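Local coordinates for NAD-dependent epimerase/dehydratase (Bacteroides thetaiotaomicron, PDB 3DHN), which is a putative epimerase or dehydratase of the NAD(P)-binding Rossmann superfamily, possibly acting as an oxidoreductase, at residues D59-V64 with D97-A102; S115-P120 with K179-V184; D156-S161 with E213-G218. One frame throughout, in Å; residues are numbered along the deposited sequence.

All three contacts belong to one Rossmann-like domain built round an eight-stranded mixed sheet. Contact 1, the first along the chain, packs helix 58-65 on helix 87-101. Contacts 2 and 3 alternate in sequence, 115-120, 156-161, 179-184, 213-218, and their centres lie about 12 Å apart. They touch: Arg214, on a strand of contact 3, bonds through NE to Asp180 OD1 of contact 2. Contact 1 is on the other side of the chain's centre from contact 2, 32 Å between centres, and 22 Å from contact 3. Arg214 thus ties the loop pair of contact 2 to strand 213-218 of the sheet, while contact 1 is separate helix packing.

Contact 1. Residues D59-V64 with D97-A102; sequences DEVCEV and DGVKKA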
# COMPACT_ATOMS: atom_id res chain seq x y z
N ASP A 59 3.71 -9.58 18.38
CA ASP A 59 4.83 -9.07 19.16
C ASP A 59 6.01 -8.62 18.31
O ASP A 59 6.69 -7.65 18.66
CB ASP A 59 5.30 -10.11 20.18
CG ASP A 59 4.19 -10.53 21.13
OD1 ASP A 59 3.28 -9.71 21.38
OD2 ASP A 59 4.23 -11.67 21.62
N GLU A 60 6.25 -9.30 17.19
CA GLU A 60 7.37 -8.92 16.32
C GLU A 60 7.05 -7.65 15.53
O GLU A 60 7.93 -6.80 15.34
CB GLU A 60 7.74 -10.08 15.39
CG GLU A 60 8.50 -11.20 16.10
CD GLU A 60 8.99 -12.28 15.15
OE1 GLU A 60 9.71 -11.94 14.19
OE2 GLU A 60 8.66 -13.46 15.37
N VAL A 61 5.81 -7.51 15.07
CA VAL A 61 5.42 -6.31 14.34
C VAL A 61 5.46 -5.10 15.28
O VAL A 61 5.92 -4.03 14.90
CB VAL A 61 3.98 -6.44 13.77
CG1 VAL A 61 3.56 -5.11 13.14
CG2 VAL A 61 3.93 -7.56 12.74
N CYS A 62 4.98 -5.29 16.50
CA CYS A 62 4.97 -4.20 17.49
C CYS A 62 6.38 -3.71 17.81
O CYS A 62 6.64 -2.51 17.86
CB CYS A 62 4.30 -4.68 18.79
SG CYS A 62 4.35 -3.51 20.18
N GLU A 63 7.29 -4.66 18.02
CA GLU A 63 8.67 -4.35 18.38
C GLU A 63 9.45 -3.53 17.36
O GLU A 63 10.12 -2.56 17.73
CB GLU A 63 9.41 -5.65 18.69
CG GLU A 63 10.69 -5.49 19.51
CD GLU A 63 10.47 -4.81 20.85
OE1 GLU A 63 9.42 -5.08 21.49
OE2 GLU A 63 11.34 -4.02 21.27
N VAL A 64 9.36 -3.90 16.08
CA VAL A 64 10.10 -3.19 15.03
C VAL A 64 9.55 -1.81 14.68
O VAL A 64 10.26 -0.98 14.12
CB VAL A 64 10.18 -4.04 13.73
CG1 VAL A 64 8.82 -4.12 13.06
CG2 VAL A 64 11.20 -3.43 12.79
N ASP A 97 -2.72 -4.09 14.02
CA ASP A 97 -2.81 -4.15 15.47
C ASP A 97 -1.42 -4.08 16.08
O ASP A 97 -1.24 -3.58 17.19
CB ASP A 97 -3.54 -5.42 15.91
CG ASP A 97 -5.01 -5.41 15.52
OD1 ASP A 97 -5.59 -4.30 15.43
OD2 ASP A 97 -5.59 -6.49 15.33
N GLY A 98 -0.42 -4.56 15.34
CA GLY A 98 0.94 -4.50 15.85
C GLY A 98 1.41 -3.05 15.81
O GLY A 98 2.13 -2.59 16.69
N VAL A 99 0.99 -2.34 14.77
CA VAL A 99 1.35 -0.94 14.60
C VAL A 99 0.69 -0.06 15.67
O VAL A 99 1.30 0.89 16.17
CB VAL A 99 0.95 -0.43 13.19
CG1 VAL A 99 1.18 1.05 13.09
CG2 VAL A 99 1.77 -1.16 12.13
N LYS A 100 -0.56 -0.37 16.01
CA LYS A 100 -1.27 0.40 17.03
C LYS A 100 -0.66 0.16 18.42
O LYS A 100 -0.48 1.09 19.19
CB LYS A 100 -2.76 0.02 17.06
CG LYS A 100 -3.56 0.58 15.89
CD LYS A 100 -5.06 0.33 16.07
CE LYS A 100 -5.38 -1.16 16.12
NZ LYS A 100 -6.84 -1.44 16.20
N LYS A 101 -0.32 -1.09 18.71
CA LYS A 101 0.24 -1.42 20.01
C LYS A 101 1.62 -0.80 20.21
O LYS A 101 2.09 -0.68 21.34
CB LYS A 101 0.31 -2.94 20.18
CG LYS A 101 0.86 -3.40 21.53
CD LYS A 101 0.59 -4.88 21.76
CE LYS A 101 -0.90 -5.13 21.98
NZ LYS A 101 -1.42 -4.40 23.18
N ALA A 102 2.25 -0.37 19.12
CA ALA A 102 3.57 0.25 19.19
C ALA A 102 3.47 1.74 19.48
O ALA A 102 4.46 2.39 19.81
CB ALA A 102 4.33 0.02 17.89
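Cys62 sits over the carbonyl end of Gly98, its CA 3.4 Å from Gly98 O in a C-H...O contact bent to 141° at the hydrogen. The thiol continues past this carbonyl: with SG anti to the backbone N (chi1 175°), the sulfur lies 3.7 Å from Lys101 CG, against the aliphatic root of that lysine. The Lys101 chain then bends at its last two torsions, and its ammonium end leads away from the helix it has just touched. Next to it, the methyl of Ala102 meets the backbone of helix 58-65, with CB 3.4 Å from Cys62 O.

Val61 works the more buried side. Its CG1 branch lies 3.8 Å from Gly98 CA, on the side of Gly98 that faces helix 58-65, and the same methyl is a looser neighbour of Val99 CG2. Having no side chain, the glycine lets the helices come close: the short axes approach to 7.5 Å at a crossing angle of -46°.

Further out, Val99 turns away from this interface to pack on Val104 and Ile155, while Lys100 forms salt bridges with Asp97 and Glu152. Asp97 also touches Leu58, and Ala102 touches Cys65, extending the contact along helix 58-65. This is helix-on-helix packing through a glycine, between two helices of a Rossmann-like alpha/beta domain that follow strands 48-51 and 70-73.

Contact 2. Residues S115-P120 with K179-V184; sequences SLFIAP and KDDMIV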
# COMPACT_ATOMS: atom_id res chain seq x y z
N SER A 115 -12.03 -3.28 -4.41
CA SER A 115 -13.10 -2.53 -3.74
C SER A 115 -13.53 -1.24 -4.43
O SER A 115 -14.45 -0.57 -3.97
CB SER A 115 -12.71 -2.24 -2.29
OG SER A 115 -11.48 -1.52 -2.22
N LEU A 116 -12.86 -0.89 -5.52
CA LEU A 116 -13.19 0.32 -6.25
C LEU A 116 -14.48 0.13 -7.04
O LEU A 116 -14.78 -0.98 -7.48
CB LEU A 116 -12.05 0.70 -7.22
CG LEU A 116 -10.74 1.20 -6.61
CD1 LEU A 116 -9.67 1.31 -7.70
CD2 LEU A 116 -10.96 2.56 -5.94
N PHE A 117 -15.25 1.21 -7.21
CA PHE A 117 -16.49 1.15 -7.97
C PHE A 117 -16.17 1.31 -9.45
O PHE A 117 -15.31 2.12 -9.82
CB PHE A 117 -17.45 2.28 -7.55
CG PHE A 117 -18.13 2.06 -6.23
CD1 PHE A 117 -19.03 1.00 -6.06
CD2 PHE A 117 -17.87 2.89 -5.15
CE1 PHE A 117 -19.65 0.78 -4.83
CE2 PHE A 117 -18.48 2.68 -3.92
CZ PHE A 117 -19.37 1.62 -3.76
N ILE A 118 -16.84 0.53 -10.30
CA ILE A 118 -16.65 0.63 -11.75
C ILE A 118 -17.97 1.14 -12.33
O ILE A 118 -18.05 1.53 -13.49
CB ILE A 118 -16.31 -0.73 -12.38
CG1 ILE A 118 -17.46 -1.71 -12.16
CG2 ILE A 118 -15.01 -1.25 -11.79
CD1 ILE A 118 -17.31 -3.00 -12.93
N ALA A 119 -19.00 1.12 -11.49
CA ALA A 119 -20.32 1.59 -11.87
C ALA A 119 -21.03 1.85 -10.56
O ALA A 119 -20.57 1.40 -9.50
CB ALA A 119 -21.08 0.54 -12.69
N PRO A 120 -22.15 2.59 -10.59
CA PRO A 120 -22.84 2.84 -9.33
C PRO A 120 -23.23 1.54 -8.63
O PRO A 120 -23.82 0.65 -9.23
CB PRO A 120 -24.05 3.67 -9.77
CG PRO A 120 -23.48 4.48 -10.90
CD PRO A 120 -22.67 3.45 -11.67
N LYS A 179 -11.15 9.14 -5.34
CA LYS A 179 -11.58 8.66 -4.04
C LYS A 179 -12.00 7.19 -4.11
O LYS A 179 -11.16 6.31 -3.95
CB LYS A 179 -12.73 9.53 -3.52
CG LYS A 179 -12.96 9.41 -2.02
CD LYS A 179 -14.15 10.25 -1.56
CE LYS A 179 -14.10 10.52 -0.06
NZ LYS A 179 -14.04 9.27 0.76
N ASP A 180 -13.27 6.93 -4.39
CA ASP A 180 -13.75 5.55 -4.45
C ASP A 180 -14.08 4.97 -5.83
O ASP A 180 -14.32 3.77 -5.95
CB ASP A 180 -14.97 5.38 -3.54
CG ASP A 180 -14.65 5.66 -2.08
OD1 ASP A 180 -13.60 5.17 -1.60
OD2 ASP A 180 -15.46 6.36 -1.42
N ASP A 181 -14.10 5.81 -6.86
CA ASP A 181 -14.40 5.33 -8.20
C ASP A 181 -13.13 5.01 -8.96
O ASP A 181 -12.17 5.77 -8.91
CB ASP A 181 -15.19 6.37 -9.01
CG ASP A 181 -16.61 6.53 -8.52
OD1 ASP A 181 -17.14 5.59 -7.89
OD2 ASP A 181 -17.19 7.60 -8.78
N MSE A 182 -13.14 3.90 -9.69
CA MSE A 182 -11.98 3.50 -10.48
C MSE A 182 -11.67 4.56 -11.54
O MSE A 182 -12.58 5.08 -12.20
CB MSE A 182 -12.25 2.14 -11.15
CG MSE A 182 -11.10 1.65 -12.04
SE MSE A 182 -11.32 -0.21 -12.57
CE MSE A 182 -10.80 -1.03 -10.90
N ILE A 183 -10.39 4.89 -11.69
CA ILE A 183 -9.96 5.89 -12.66
C ILE A 183 -9.60 5.24 -14.00
O ILE A 183 -8.72 4.37 -14.06
CB ILE A 183 -8.69 6.66 -12.17
CG1 ILE A 183 -8.95 7.29 -10.79
CG2 ILE A 183 -8.31 7.73 -13.19
CD1 ILE A 183 -10.14 8.23 -10.74
N VAL A 184 -10.27 5.66 -15.07
CA VAL A 184 -10.00 5.10 -16.39
C VAL A 184 -9.57 6.17 -17.38
O VAL A 184 -9.87 7.35 -17.21
CB VAL A 184 -11.24 4.38 -16.97
CG1 VAL A 184 -11.70 3.27 -16.03
CG2 VAL A 184 -12.37 5.38 -17.20
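Phe117 O accepts the shorter of the two hydrogen bonds between these segments, from Met182 N at 2.8 Å, nearly straight and in the carbonyl plane. Two residues earlier on the same loop, Asp180 O takes the N-H of Phe117 at 3.0 Å, again in plane and with an angle of 177° at the hydrogen. Phe117 thus uses both its backbone groups on residues flanking Asp181, making a single beta bridge between Phe117 and Asp181.

Asp181 crosses the phenylalanine side chain with its carboxylate turned 75° from the ring; OD1 comes 3.3 Å from Phe117 CB, a packing contact. Asp180 directs its own carboxylate to the sheet, where OD1 forms a salt bridge with Arg214 NE. This joins the loop following strand 176-178 to strand 213-218 of the Rossmann-like sheet, while strand 117-119 pairs with 122-123 in a separate small antiparallel sheet. Ser115 OG also reaches Arg214, through NH1.

The apolar side is carried by Leu116 and Met182, a selenomethionine, whose side chains cross at about a right angle. Leu116 splits its two methyls: CD2 rests 3.6 Å from Asp180 O, and CD1 is 4.1 Å from Met182 CE. Selenomethionine runs extended until its last torsion (chi3 -76°), where it bends to present CE to Leu116. Its SE lies alongside Ile118, 3.9 Å from CG2, and the residue also touches Leu124, Ala164 and Ser190.

Contact 3. Residues D156-S161 with E213-G218; sequences DWVFFS and ERFTIG
The rings of Phe160 and Phe215 form an offset stack, centroids 4.0 Å apart and planes only 8° from parallel, on one face of the Rossmann-like sheet, from two neighbouring parallel strands. With CG between the backbone N and the carbonyl carbon (chi1 75°), the Phe215 ring lies with CZ over the centre of the Phe160 ring. Val158 CG1 meets the edge of the Phe215 ring at CE1, 3.4 Å away, and Ile217 CG2 approaches Phe160 CZ obliquely. Helix 194-206 covers this side, with Ala200 and Met201 on Phe160.

Across the other face, Phe159 meets Arg214 CG edge-on at CD2, and the Trp157 indole lies over the Glu213 backbone, whose N is 3.5 Å above the ring plane. Tyr145 of helix 135-149 packs on both Trp157 and Arg214. Four backbone bonds join the strands, from Glu213 N to Trp157 O at one end to Ser161 N to Phe215 O at the other.

Beyond these, the side chain and carbonyl of Ser161 are both held. Its OG accepts from Arg214 NH1 at 2.9 Å, in the guanidinium plane, and also bonds to Gly112 O; Arg214 NE goes to Asp180. Thr216 OG1 donates to Ser161 O at 2.7 Å, tilted 35° from the carbonyl plane.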
# COMPACT_ATOMS: atom_id res chain seq x y z
N ASP A 156 -4.72 6.78 12.49
CA ASP A 156 -4.99 7.50 11.24
C ASP A 156 -4.48 6.64 10.09
O ASP A 156 -3.30 6.67 9.75
CB ASP A 156 -4.31 8.87 11.23
CG ASP A 156 -4.52 9.61 9.92
OD1 ASP A 156 -5.43 9.22 9.15
OD2 ASP A 156 -3.79 10.59 9.65
N TRP A 157 -5.38 5.85 9.51
CA TRP A 157 -5.04 4.96 8.41
C TRP A 157 -5.41 5.51 7.05
O TRP A 157 -6.30 6.35 6.92
CB TRP A 157 -5.73 3.60 8.59
CG TRP A 157 -7.24 3.69 8.62
CD1 TRP A 157 -8.02 3.94 9.71
CD2 TRP A 157 -8.14 3.55 7.51
NE1 TRP A 157 -9.35 3.97 9.35
CE2 TRP A 157 -9.45 3.74 8.01
CE3 TRP A 157 -7.96 3.30 6.15
CZ2 TRP A 157 -10.58 3.67 7.18
CZ3 TRP A 157 -9.09 3.24 5.32
CH2 TRP A 157 -10.38 3.42 5.85
N VAL A 158 -4.72 5.01 6.03
CA VAL A 158 -4.98 5.40 4.65
C VAL A 158 -4.77 4.14 3.81
O VAL A 158 -3.71 3.51 3.88
CB VAL A 158 -4.00 6.51 4.17
CG1 VAL A 158 -4.29 6.86 2.72
CG2 VAL A 158 -4.14 7.75 5.03
N PHE A 159 -5.79 3.76 3.05
CA PHE A 159 -5.75 2.58 2.19
C PHE A 159 -5.61 3.14 0.77
O PHE A 159 -6.52 3.82 0.27
CB PHE A 159 -7.07 1.80 2.34
CG PHE A 159 -7.08 0.45 1.69
CD1 PHE A 159 -6.30 -0.59 2.19
CD2 PHE A 159 -7.95 0.18 0.63
CE1 PHE A 159 -6.39 -1.89 1.64
CE2 PHE A 159 -8.05 -1.09 0.07
CZ PHE A 159 -7.26 -2.14 0.58
N PHE A 160 -4.49 2.87 0.11
CA PHE A 160 -4.25 3.41 -1.24
C PHE A 160 -4.51 2.38 -2.35
O PHE A 160 -3.66 1.52 -2.63
CB PHE A 160 -2.82 3.96 -1.30
CG PHE A 160 -2.52 4.81 -2.53
CD1 PHE A 160 -3.54 5.33 -3.31
CD2 PHE A 160 -1.19 5.09 -2.87
CE1 PHE A 160 -3.24 6.12 -4.43
CE2 PHE A 160 -0.88 5.88 -3.98
CZ PHE A 160 -1.91 6.40 -4.77
N SER A 161 -5.69 2.46 -2.95
CA SER A 161 -6.08 1.56 -4.04
C SER A 161 -5.43 1.92 -5.37
O SER A 161 -5.72 2.98 -5.93
CB SER A 161 -7.61 1.59 -4.25
OG SER A 161 -8.34 0.97 -3.20
N GLU A 213 -9.23 6.90 5.56
CA GLU A 213 -10.00 6.68 4.35
C GLU A 213 -9.17 6.09 3.21
O GLU A 213 -7.94 5.95 3.30
CB GLU A 213 -10.62 8.00 3.88
CG GLU A 213 -9.62 9.04 3.37
CD GLU A 213 -10.22 10.44 3.31
OE1 GLU A 213 -11.35 10.59 2.81
OE2 GLU A 213 -9.55 11.39 3.77
N ARG A 214 -9.86 5.74 2.13
CA ARG A 214 -9.21 5.18 0.96
C ARG A 214 -9.19 6.22 -0.16
O ARG A 214 -10.08 7.07 -0.23
CB ARG A 214 -9.99 3.94 0.48
CG ARG A 214 -9.48 3.28 -0.81
CD ARG A 214 -10.16 3.85 -2.06
NE ARG A 214 -11.57 3.50 -2.14
CZ ARG A 214 -12.04 2.29 -2.44
NH1 ARG A 214 -11.21 1.28 -2.69
NH2 ARG A 214 -13.36 2.07 -2.45
N PHE A 215 -8.14 6.17 -0.98
CA PHE A 215 -8.08 7.04 -2.16
C PHE A 215 -7.47 6.21 -3.27
O PHE A 215 -6.96 5.10 -3.03
CB PHE A 215 -7.34 8.38 -1.90
CG PHE A 215 -5.84 8.28 -1.81
CD1 PHE A 215 -5.22 7.73 -0.69
CD2 PHE A 215 -5.04 8.83 -2.81
CE1 PHE A 215 -3.83 7.74 -0.57
CE2 PHE A 215 -3.66 8.84 -2.69
CZ PHE A 215 -3.05 8.30 -1.57
N THR A 216 -7.54 6.70 -4.51
CA THR A 216 -7.04 5.94 -5.64
C THR A 216 -6.32 6.78 -6.69
O THR A 216 -6.26 8.01 -6.59
CB THR A 216 -8.21 5.14 -6.29
OG1 THR A 216 -7.70 4.23 -7.27
CG2 THR A 216 -9.21 6.10 -6.94
N ILE A 217 -5.77 6.11 -7.69
CA ILE A 217 -4.99 6.78 -8.72
C ILE A 217 -5.17 6.11 -10.08
O ILE A 217 -5.59 4.94 -10.16
CB ILE A 217 -3.48 6.74 -8.32
CG1 ILE A 217 -2.64 7.57 -9.28
CG2 ILE A 217 -2.98 5.28 -8.32
CD1 ILE A 217 -1.19 7.73 -8.83
N GLY A 218 -4.84 6.84 -11.15
CA GLY A 218 -4.95 6.28 -12.49
C GLY A 218 -4.56 7.29 -13.56
O GLY A 218 -4.68 8.49 -13.35